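Local coordinates for Myo-inositol-1-phosphate synthase-related protein (Thermotoga maritima MSB8, PDB 3CIN) that is of unknown function but belongs to the myo-inositol-1-phosphate synthase family and binds nicotinamide-adenine-dinucleotide (NAD) through a Rossmann-type domain, at residues E133-V138 against A180-K185; L158-N163 against E167-T172; Y356-F361 against R384-L389. One frame throughout, in Å; residues are numbered along the deposited sequence.

Contact 1: residues E133-V138 against A180-K185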
loop_
_atom_site.group_PDB
_atom_site.type_symbol
_atom_site.label_atom_id
_atom_site.label_comp_id
_atom_site.label_asym_id
_atom_site.label_seq_id
_atom_site.Cartn_x
_atom_site.Cartn_y
_atom_site.Cartn_z
ATOM N N GLU A 133 -21.546 -2.878 -47.134
ATOM C CA GLU A 133 -20.420 -2.772 -48.066
ATOM C C GLU A 133 -19.064 -3.038 -47.420
ATOM O O GLU A 133 -18.177 -3.538 -48.066
ATOM C CB GLU A 133 -20.346 -1.404 -48.724
ATOM C CG GLU A 133 -21.658 -0.991 -49.409
ATOM C CD GLU A 133 -21.451 0.210 -50.371
ATOM O OE1 GLU A 133 -20.341 0.368 -50.885
ATOM O OE2 GLU A 133 -22.389 1.007 -50.547
ATOM N N LEU A 134 -18.932 -2.691 -46.140
ATOM C CA LEU A 134 -17.695 -2.927 -45.363
ATOM C C LEU A 134 -17.599 -4.406 -44.944
ATOM O O LEU A 134 -16.511 -4.958 -44.787
ATOM C CB LEU A 134 -17.674 -2.001 -44.146
ATOM C CG LEU A 134 -17.565 -0.484 -44.455
ATOM C CD1 LEU A 134 -17.528 0.390 -43.162
ATOM C CD2 LEU A 134 -16.454 -0.161 -45.426
ATOM N N ASP A 135 -18.760 -5.017 -44.776
ATOM C CA ASP A 135 -18.922 -6.449 -44.526
ATOM C C ASP A 135 -18.271 -7.019 -43.267
ATOM O O ASP A 135 -17.702 -8.126 -43.294
ATOM C CB ASP A 135 -18.428 -7.238 -45.723
ATOM C CG ASP A 135 -18.848 -8.667 -45.663
ATOM O OD1 ASP A 135 -19.999 -8.895 -45.250
ATOM O OD2 ASP A 135 -18.039 -9.578 -46.006
ATOM N N PRO A 136 -18.385 -6.313 -42.117
ATOM C CA PRO A 136 -17.770 -6.904 -40.926
ATOM C C PRO A 136 -18.445 -8.158 -40.434
ATOM O O PRO A 136 -19.671 -8.288 -40.548
ATOM C CB PRO A 136 -17.973 -5.827 -39.853
ATOM C CG PRO A 136 -19.224 -5.094 -40.307
ATOM C CD PRO A 136 -19.041 -5.039 -41.811
ATOM N N ASP A 137 -17.646 -9.048 -39.844
ATOM C CA ASP A 137 -18.163 -10.181 -39.050
ATOM C C ASP A 137 -18.495 -9.696 -37.631
ATOM O O ASP A 137 -19.459 -10.198 -37.015
ATOM C CB ASP A 137 -17.074 -11.270 -38.939
ATOM C CG ASP A 137 -16.733 -11.893 -40.266
ATOM O OD1 ASP A 137 -17.630 -12.544 -40.798
ATOM O OD2 ASP A 137 -15.585 -11.781 -40.769
ATOM N N VAL A 138 -17.653 -8.802 -37.108
ATOM C CA VAL A 138 -17.722 -8.400 -35.704
ATOM C C VAL A 138 -17.720 -6.892 -35.591
ATOM O O VAL A 138 -16.851 -6.209 -36.179
ATOM C CB VAL A 138 -16.603 -9.015 -34.849
ATOM C CG1 VAL A 138 -16.759 -8.600 -33.370
ATOM C CG2 VAL A 138 -16.583 -10.550 -35.005
ATOM N N ALA A 180 -28.330 -5.619 -35.321
ATOM C CA ALA A 180 -29.279 -6.718 -35.526
ATOM C C ALA A 180 -29.833 -6.625 -36.935
ATOM O O ALA A 180 -29.973 -7.639 -37.622
ATOM C CB ALA A 180 -30.433 -6.678 -34.529
ATOM N N LEU A 181 -30.170 -5.405 -37.378
ATOM C CA LEU A 181 -30.745 -5.259 -38.731
ATOM C C LEU A 181 -29.698 -5.655 -39.770
ATOM O O LEU A 181 -30.012 -6.366 -40.756
ATOM C CB LEU A 181 -31.280 -3.848 -38.983
ATOM C CG LEU A 181 -32.686 -3.579 -38.434
ATOM C CD1 LEU A 181 -32.882 -3.879 -37.008
ATOM C CD2 LEU A 181 -33.105 -2.140 -38.685
ATOM N N TYR A 182 -28.467 -5.228 -39.533
ATOM C CA TYR A 182 -27.336 -5.587 -40.385
ATOM C C TYR A 182 -27.116 -7.094 -40.416
ATOM O O TYR A 182 -26.978 -7.710 -41.492
ATOM C CB TYR A 182 -26.096 -4.843 -39.935
ATOM C CG TYR A 182 -24.818 -5.426 -40.533
ATOM C CD1 TYR A 182 -24.510 -5.278 -41.896
ATOM C CD2 TYR A 182 -23.927 -6.163 -39.754
ATOM C CE1 TYR A 182 -23.382 -5.810 -42.425
ATOM C CE2 TYR A 182 -22.759 -6.687 -40.293
ATOM C CZ TYR A 182 -22.493 -6.523 -41.627
ATOM O OH TYR A 182 -21.336 -7.072 -42.183
ATOM N N ALA A 183 -27.116 -7.715 -39.242
ATOM C CA ALA A 183 -26.943 -9.169 -39.110
ATOM C C ALA A 183 -27.972 -9.928 -39.881
ATOM O O ALA A 183 -27.658 -10.945 -40.562
ATOM C CB ALA A 183 -26.968 -9.601 -37.616
ATOM N N ASN A 184 -29.214 -9.443 -39.797
ATOM C CA ASN A 184 -30.293 -10.082 -40.527
ATOM C C ASN A 184 -30.068 -9.966 -42.022
ATOM O O ASN A 184 -30.186 -10.964 -42.722
ATOM C CB ASN A 184 -31.635 -9.513 -40.086
ATOM C CG ASN A 184 -32.806 -10.207 -40.753
ATOM O OD1 ASN A 184 -33.439 -11.079 -40.174
ATOM N ND2 ASN A 184 -33.079 -9.819 -41.952
ATOM N N LYS A 185 -29.653 -8.792 -42.506
ATOM C CA LYS A 185 -29.427 -8.641 -43.957
ATOM C C LYS A 185 -28.211 -9.436 -44.437
ATOM O O LYS A 185 -28.131 -9.863 -45.607
ATOM C CB LYS A 185 -29.270 -7.174 -44.341
ATOM C CG LYS A 185 -30.608 -6.384 -44.286
#
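Tyr182 donates a hydrogen bond from OH to the backbone O of Pro136, a short bond with OH and O 2.6 Å apart, and so ties helix 171-186 to the loop that leads from helix 120-134 into strand 138-141 of a Rossmann-type parallel sheet. CG anti to the backbone N (chi1 165°) carries the ring out from helix 171-186 to the loop. The hydroxyl reaches the carbonyl well off the C=O line, at a C=O...O angle of 129° and slightly tilted from the carbonyl plane, while Pro136 O itself lies in the ring plane at the tyrosine's edge. The pyrrolidine packs against the same end of the ring: Pro136 CD is 3.1 Å from Tyr182 OH and 3.8 Å from Tyr182 CZ. Pro136 N also comes close but carries no hydrogen to share, which leaves the carbonyl as the bonded partner of the hydroxyl in this loop. Asp135 stands crosswise to the ring, its carboxylate turned 72° out of the ring plane; OD1 stays 3.8 Å from Tyr182 OH and pairs instead with Arg186 NE, one residue beyond 180-185. NH2 of that outside arginine pairs with Asp137 OD1. Farther out, Trp131, Thr132 and Ala189 pack on Tyr182, and Asp137 bonds through its backbone to Lys15 and Ala190 of the two flanking strands. Asp135 leaves the helix with positive phi, and the next residue brings its carbonyl and the CG-CD edge of its ring to the hydroxyl, Pro136 CG resting 3.4 Å from Tyr182 OH.

Contact 2: residues L158-N163 against E167-T172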
loop_
_atom_site.group_PDB
_atom_site.type_symbol
_atom_site.label_atom_id
_atom_site.label_comp_id
_atom_site.label_asym_id
_atom_site.label_seq_id
_atom_site.Cartn_x
_atom_site.Cartn_y
_atom_site.Cartn_z
ATOM N N LEU A 158 -38.315 -0.991 -29.870
ATOM C CA LEU A 158 -38.796 -0.780 -31.246
ATOM C C LEU A 158 -39.552 0.528 -31.365
ATOM O O LEU A 158 -39.364 1.275 -32.323
ATOM C CB LEU A 158 -39.709 -1.898 -31.704
ATOM C CG LEU A 158 -39.156 -3.327 -31.767
ATOM C CD1 LEU A 158 -40.129 -4.317 -32.420
ATOM C CD2 LEU A 158 -37.834 -3.364 -32.426
ATOM N N LYS A 159 -40.378 0.824 -30.371
ATOM C CA LYS A 159 -41.137 2.065 -30.385
ATOM C C LYS A 159 -40.239 3.298 -30.283
ATOM O O LYS A 159 -40.484 4.319 -30.958
ATOM C CB LYS A 159 -42.174 2.050 -29.267
ATOM C CG LYS A 159 -43.405 1.241 -29.659
ATOM C CD LYS A 159 -44.453 1.214 -28.613
ATOM C CE LYS A 159 -45.648 0.387 -29.111
ATOM N NZ LYS A 159 -46.842 0.493 -28.219
ATOM N N ALA A 160 -39.188 3.196 -29.468
ATOM C CA ALA A 160 -38.191 4.284 -29.333
ATOM C C ALA A 160 -37.535 4.626 -30.649
ATOM O O ALA A 160 -37.456 5.817 -31.048
ATOM C CB ALA A 160 -37.142 3.935 -28.244
ATOM N N ILE A 161 -37.176 3.599 -31.412
ATOM C CA ILE A 161 -36.600 3.862 -32.736
ATOM C C ILE A 161 -37.638 4.457 -33.697
ATOM O O ILE A 161 -37.394 5.493 -34.411
ATOM C CB ILE A 161 -36.004 2.574 -33.340
ATOM C CG1 ILE A 161 -34.828 2.085 -32.465
ATOM C CG2 ILE A 161 -35.630 2.831 -34.802
ATOM C CD1 ILE A 161 -33.573 2.981 -32.493
ATOM N N GLU A 162 -38.801 3.811 -33.738
ATOM C CA GLU A 162 -39.870 4.177 -34.668
ATOM C C GLU A 162 -40.289 5.634 -34.470
ATOM O O GLU A 162 -40.565 6.346 -35.430
ATOM C CB GLU A 162 -41.081 3.250 -34.475
ATOM C CG GLU A 162 -42.286 3.550 -35.376
ATOM C CD GLU A 162 -41.969 3.604 -36.864
ATOM O OE1 GLU A 162 -41.106 2.811 -37.313
ATOM O OE2 GLU A 162 -42.605 4.439 -37.578
ATOM N N ASN A 163 -40.339 6.063 -33.213
ATOM C CA ASN A 163 -40.820 7.389 -32.876
ATOM C C ASN A 163 -39.734 8.447 -32.795
ATOM O O ASN A 163 -40.024 9.562 -32.326
ATOM C CB ASN A 163 -41.603 7.316 -31.563
ATOM C CG ASN A 163 -42.941 6.557 -31.729
ATOM O OD1 ASN A 163 -43.502 6.505 -32.825
ATOM N ND2 ASN A 163 -43.431 5.984 -30.645
ATOM N N GLU A 167 -34.333 11.503 -26.947
ATOM C CA GLU A 167 -34.123 11.706 -25.514
ATOM C C GLU A 167 -34.100 10.392 -24.744
ATOM O O GLU A 167 -33.509 10.319 -23.654
ATOM C CB GLU A 167 -35.220 12.602 -24.911
ATOM N N ARG A 168 -34.726 9.349 -25.299
ATOM C CA ARG A 168 -34.802 8.027 -24.608
ATOM C C ARG A 168 -33.580 7.114 -24.830
ATOM O O ARG A 168 -33.271 6.270 -24.005
ATOM C CB ARG A 168 -36.061 7.300 -25.108
ATOM C CG ARG A 168 -36.307 5.912 -24.523
ATOM C CD ARG A 168 -36.489 5.924 -23.031
ATOM N NE ARG A 168 -36.580 4.604 -22.403
ATOM C CZ ARG A 168 -35.544 3.842 -22.074
ATOM N NH1 ARG A 168 -34.292 4.221 -22.337
ATOM N NH2 ARG A 168 -35.756 2.684 -21.477
ATOM N N LEU A 169 -32.926 7.263 -25.975
ATOM C CA LEU A 169 -31.945 6.315 -26.456
ATOM C C LEU A 169 -30.516 6.800 -26.263
ATOM O O LEU A 169 -30.268 8.008 -26.216
ATOM C CB LEU A 169 -32.173 6.087 -27.929
ATOM C CG LEU A 169 -33.338 5.148 -28.259
ATOM C CD1 LEU A 169 -33.833 5.399 -29.669
ATOM C CD2 LEU A 169 -32.914 3.693 -28.081
ATOM N N THR A 170 -29.595 5.864 -26.134
ATOM C CA THR A 170 -28.180 6.181 -26.239
ATOM C C THR A 170 -27.627 5.659 -27.569
ATOM O O THR A 170 -28.222 4.817 -28.250
ATOM C CB THR A 170 -27.372 5.556 -25.112
ATOM O OG1 THR A 170 -27.323 4.134 -25.274
ATOM C CG2 THR A 170 -27.963 5.986 -23.750
ATOM N N ALA A 171 -26.424 6.107 -27.898
ATOM C CA ALA A 171 -25.799 5.693 -29.162
ATOM C C ALA A 171 -25.601 4.188 -29.221
ATOM O O ALA A 171 -25.869 3.570 -30.238
ATOM C CB ALA A 171 -24.463 6.420 -29.378
ATOM N N THR A 172 -25.070 3.593 -28.173
ATOM C CA THR A 172 -24.843 2.145 -28.129
ATOM C C THR A 172 -26.149 1.390 -28.344
ATOM O O THR A 172 -26.162 0.361 -29.059
ATOM C CB THR A 172 -24.229 1.733 -26.766
ATOM O OG1 THR A 172 -22.934 2.351 -26.621
ATOM C CG2 THR A 172 -24.159 0.224 -26.634
#
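Arg168 NH1 bonds to the backbone O of Val149, NH2 adds a weak bond to Pro150 O, and the guanidinium also makes a cation-pi contact with Phe151. With these anchors the charged end leads away from helix 154-162, and the aliphatic root of the arginine stays beside it: Arg168 CG lies 4.3 Å from Ala160 CB, a marginal touch. The main packing is made by Leu169. One branch does most of the work, for Leu169 CD1 sits 3.9 Å from Ala160 CB and 3.7 Å from Ile161 CD1, with the stem carbon Leu169 CG 4.0 Å from the alanine methyl. Its first torsion, chi1 -78°, places CG anti to the carbonyl carbon and aims the isobutyl group at the helix. Ile161 has its beta carbon turned away from the loop, yet with CG1 anti to the carbonyl carbon, chi2 of -69° brings CD1 back to the leucine methyl, the two side chains crossing at about a right angle. Both segments belong to the connection between strands 138-141 and 189-193 of the Rossmann-type sheet; here the last turns of helix 154-162 are packed against the loop that starts helix 171-186. Ala160 and Arg168 mark the closest backbone approach, 6.9 Å between CA atoms. Thr170 then occupies the N-cap of helix 171-186: its OG1 caps a backbone N in the first turn and also bonds to Glu146 OE1, while its own N-H goes to Gln173 OE1, a pattern consistent with a capping box. Next to it, Ala171 touches the bound NAD, whereas the Leu169 side chain stays about 11 Å from it.

Contact 3: residues Y356-F361 against R384-L389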
loop_
_atom_site.group_PDB
_atom_site.type_symbol
_atom_site.label_atom_id
_atom_site.label_comp_id
_atom_site.label_asym_id
_atom_site.label_seq_id
_atom_site.Cartn_x
_atom_site.Cartn_y
_atom_site.Cartn_z
ATOM N N TYR A 356 -22.909 -16.595 -22.437
ATOM C CA TYR A 356 -22.379 -16.470 -21.069
ATOM C C TYR A 356 -20.967 -17.046 -20.862
ATOM O O TYR A 356 -20.189 -16.444 -20.178
ATOM C CB TYR A 356 -23.343 -17.105 -20.094
ATOM C CG TYR A 356 -22.894 -17.050 -18.668
ATOM C CD1 TYR A 356 -22.840 -15.824 -17.981
ATOM C CD2 TYR A 356 -22.548 -18.201 -17.977
ATOM C CE1 TYR A 356 -22.483 -15.796 -16.622
ATOM C CE2 TYR A 356 -22.142 -18.173 -16.647
ATOM C CZ TYR A 356 -22.106 -16.962 -15.981
ATOM O OH TYR A 356 -21.765 -16.904 -14.635
ATOM N N PRO A 357 -20.625 -18.212 -21.450
ATOM C CA PRO A 357 -19.266 -18.765 -21.238
ATOM C C PRO A 357 -18.165 -17.794 -21.640
ATOM O O PRO A 357 -17.144 -17.734 -20.958
ATOM C CB PRO A 357 -19.261 -20.015 -22.125
ATOM C CG PRO A 357 -20.719 -20.451 -22.121
ATOM C CD PRO A 357 -21.493 -19.172 -22.184
ATOM N N VAL A 358 -18.420 -16.991 -22.665
ATOM C CA VAL A 358 -17.503 -15.892 -23.032
ATOM C C VAL A 358 -17.622 -14.688 -22.089
ATOM O O VAL A 358 -16.637 -14.190 -21.549
ATOM C CB VAL A 358 -17.709 -15.485 -24.483
ATOM C CG1 VAL A 358 -16.885 -14.261 -24.883
ATOM C CG2 VAL A 358 -17.316 -16.656 -25.430
ATOM N N ASN A 359 -18.842 -14.202 -21.891
ATOM C CA ASN A 359 -19.082 -13.026 -21.073
ATOM C C ASN A 359 -18.515 -13.217 -19.678
ATOM O O ASN A 359 -17.965 -12.274 -19.126
ATOM C CB ASN A 359 -20.582 -12.730 -20.933
ATOM C CG ASN A 359 -21.243 -12.472 -22.268
ATOM O OD1 ASN A 359 -20.604 -11.933 -23.207
ATOM N ND2 ASN A 359 -22.573 -12.666 -22.280
ATOM N N ALA A 360 -18.719 -14.384 -19.099
ATOM C CA ALA A 360 -18.300 -14.583 -17.700
ATOM C C ALA A 360 -16.816 -14.316 -17.426
ATOM O O ALA A 360 -16.440 -13.940 -16.295
ATOM C CB ALA A 360 -18.674 -15.964 -17.253
ATOM N N PHE A 361 -15.967 -14.571 -18.413
ATOM C CA PHE A 361 -14.569 -14.336 -18.264
ATOM C C PHE A 361 -14.189 -12.913 -18.656
ATOM O O PHE A 361 -13.429 -12.256 -17.989
ATOM C CB PHE A 361 -13.698 -15.294 -19.099
ATOM C CG PHE A 361 -12.209 -15.042 -18.901
ATOM C CD1 PHE A 361 -11.605 -15.329 -17.671
ATOM C CD2 PHE A 361 -11.441 -14.427 -19.861
ATOM C CE1 PHE A 361 -10.250 -15.002 -17.447
ATOM C CE2 PHE A 361 -10.063 -14.129 -19.634
ATOM C CZ PHE A 361 -9.495 -14.430 -18.426
ATOM N N ARG A 384 -12.402 -21.627 -21.838
ATOM C CA ARG A 384 -11.520 -22.508 -22.662
ATOM C C ARG A 384 -12.305 -23.691 -23.251
ATOM O O ARG A 384 -12.184 -24.007 -24.428
ATOM C CB ARG A 384 -10.325 -22.988 -21.889
ATOM C CG ARG A 384 -9.346 -21.888 -21.448
ATOM C CD ARG A 384 -8.106 -22.485 -20.780
ATOM N NE ARG A 384 -7.347 -23.367 -21.669
ATOM C CZ ARG A 384 -6.423 -22.958 -22.534
ATOM N NH1 ARG A 384 -6.057 -21.678 -22.595
ATOM N NH2 ARG A 384 -5.831 -23.842 -23.314
ATOM N N ILE A 385 -13.132 -24.338 -22.441
ATOM C CA ILE A 385 -13.883 -25.487 -22.914
ATOM C C ILE A 385 -14.828 -25.058 -24.030
ATOM O O ILE A 385 -14.941 -25.750 -25.008
ATOM C CB ILE A 385 -14.666 -26.164 -21.784
ATOM C CG1 ILE A 385 -13.694 -26.843 -20.817
ATOM C CG2 ILE A 385 -15.636 -27.246 -22.353
ATOM C CD1 ILE A 385 -14.275 -27.080 -19.389
ATOM N N TRP A 386 -15.502 -23.927 -23.868
ATOM C CA TRP A 386 -16.411 -23.395 -24.915
ATOM C C TRP A 386 -15.663 -23.184 -26.233
ATOM O O TRP A 386 -16.201 -23.456 -27.332
ATOM C CB TRP A 386 -17.030 -22.066 -24.456
ATOM C CG TRP A 386 -17.983 -21.470 -25.479
ATOM C CD1 TRP A 386 -19.336 -21.689 -25.590
ATOM C CD2 TRP A 386 -17.630 -20.595 -26.555
ATOM N NE1 TRP A 386 -19.836 -20.994 -26.652
ATOM C CE2 TRP A 386 -18.809 -20.286 -27.240
ATOM C CE3 TRP A 386 -16.428 -20.011 -26.977
ATOM C CZ2 TRP A 386 -18.820 -19.461 -28.382
ATOM C CZ3 TRP A 386 -16.443 -19.202 -28.088
ATOM C CH2 TRP A 386 -17.619 -18.943 -28.780
ATOM N N ALA A 387 -14.424 -22.714 -26.133
ATOM C CA ALA A 387 -13.606 -22.353 -27.295
ATOM C C ALA A 387 -13.014 -23.549 -27.969
ATOM O O ALA A 387 -12.326 -23.386 -28.964
ATOM C CB ALA A 387 -12.470 -21.396 -26.890
ATOM N N GLY A 388 -13.211 -24.741 -27.417
ATOM C CA GLY A 388 -12.605 -25.976 -27.959
ATOM C C GLY A 388 -11.170 -26.238 -27.534
ATOM O O GLY A 388 -10.441 -26.960 -28.200
ATOM N N LEU A 389 -10.752 -25.686 -26.413
ATOM C CA LEU A 389 -9.412 -25.895 -25.907
ATOM C C LEU A 389 -9.439 -26.797 -24.708
ATOM O O LEU A 389 -10.500 -27.012 -24.132
ATOM C CB LEU A 389 -8.780 -24.558 -25.532
ATOM C CG LEU A 389 -8.770 -23.500 -26.634
ATOM C CD1 LEU A 389 -8.343 -22.154 -26.063
ATOM C CD2 LEU A 389 -7.865 -23.891 -27.806
#
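Trp386 extends from its helix with CG anti to the backbone N (chi1 -180°), and with chi2 near 90° the indole plane stands across the plane of CA, CB and CG, which brings the ring over to helix 356-362. There Val358 CG2, set anti to its own carbonyl carbon, meets the six-membered ring in a CH-pi contact, 3.8 Å from the centroid and only 14° off the ring normal. Pro357 takes the other end of the side chain, the two side chains crossing at about a right angle: Pro357 CB is 3.8 Å from Trp386 CB, and Pro357 CG is 3.9 Å from Trp386 CD1. Two successive residues of one helical turn thus follow the tryptophan from its beta carbon to its benzene ring. The pairing joins the helix that follows strand 353-354 to the end of helix 376-386, which closes at Gly388 in a Schellman motif. Leu342, Ile345 and Ala346 of helix 328-348 also pack on the indole, and Arg349 adds a cation-pi contact. Between the two segments the attraction is apolar, dispersion plus the CH-pi term; the NE1 bond to Glu351 OE1 satisfies the indole N-H and probably helps to hold the rotation of the ring.

How the contacts relate
Along the chain, contact 1 opens first, where helix 120-134 gives way to strand 138-141, and closes only near the end of helix 171-186. Contact 2 opens and closes within that loop, across the short loop between helix 154-162 and helix 171-186. Contact 2 thus lies at the loop leading into helix 171-186, contact 1 near its C-terminal end, with centres about 20 Å apart and no touch between them. Contact 3 follows in series, closing a loop of its own near the C terminus between helices 356-362 and 376-386, beside strand 353-354, outermost within this chain in the same parallel sheet; its centre is about 24 Å from that of contact 1.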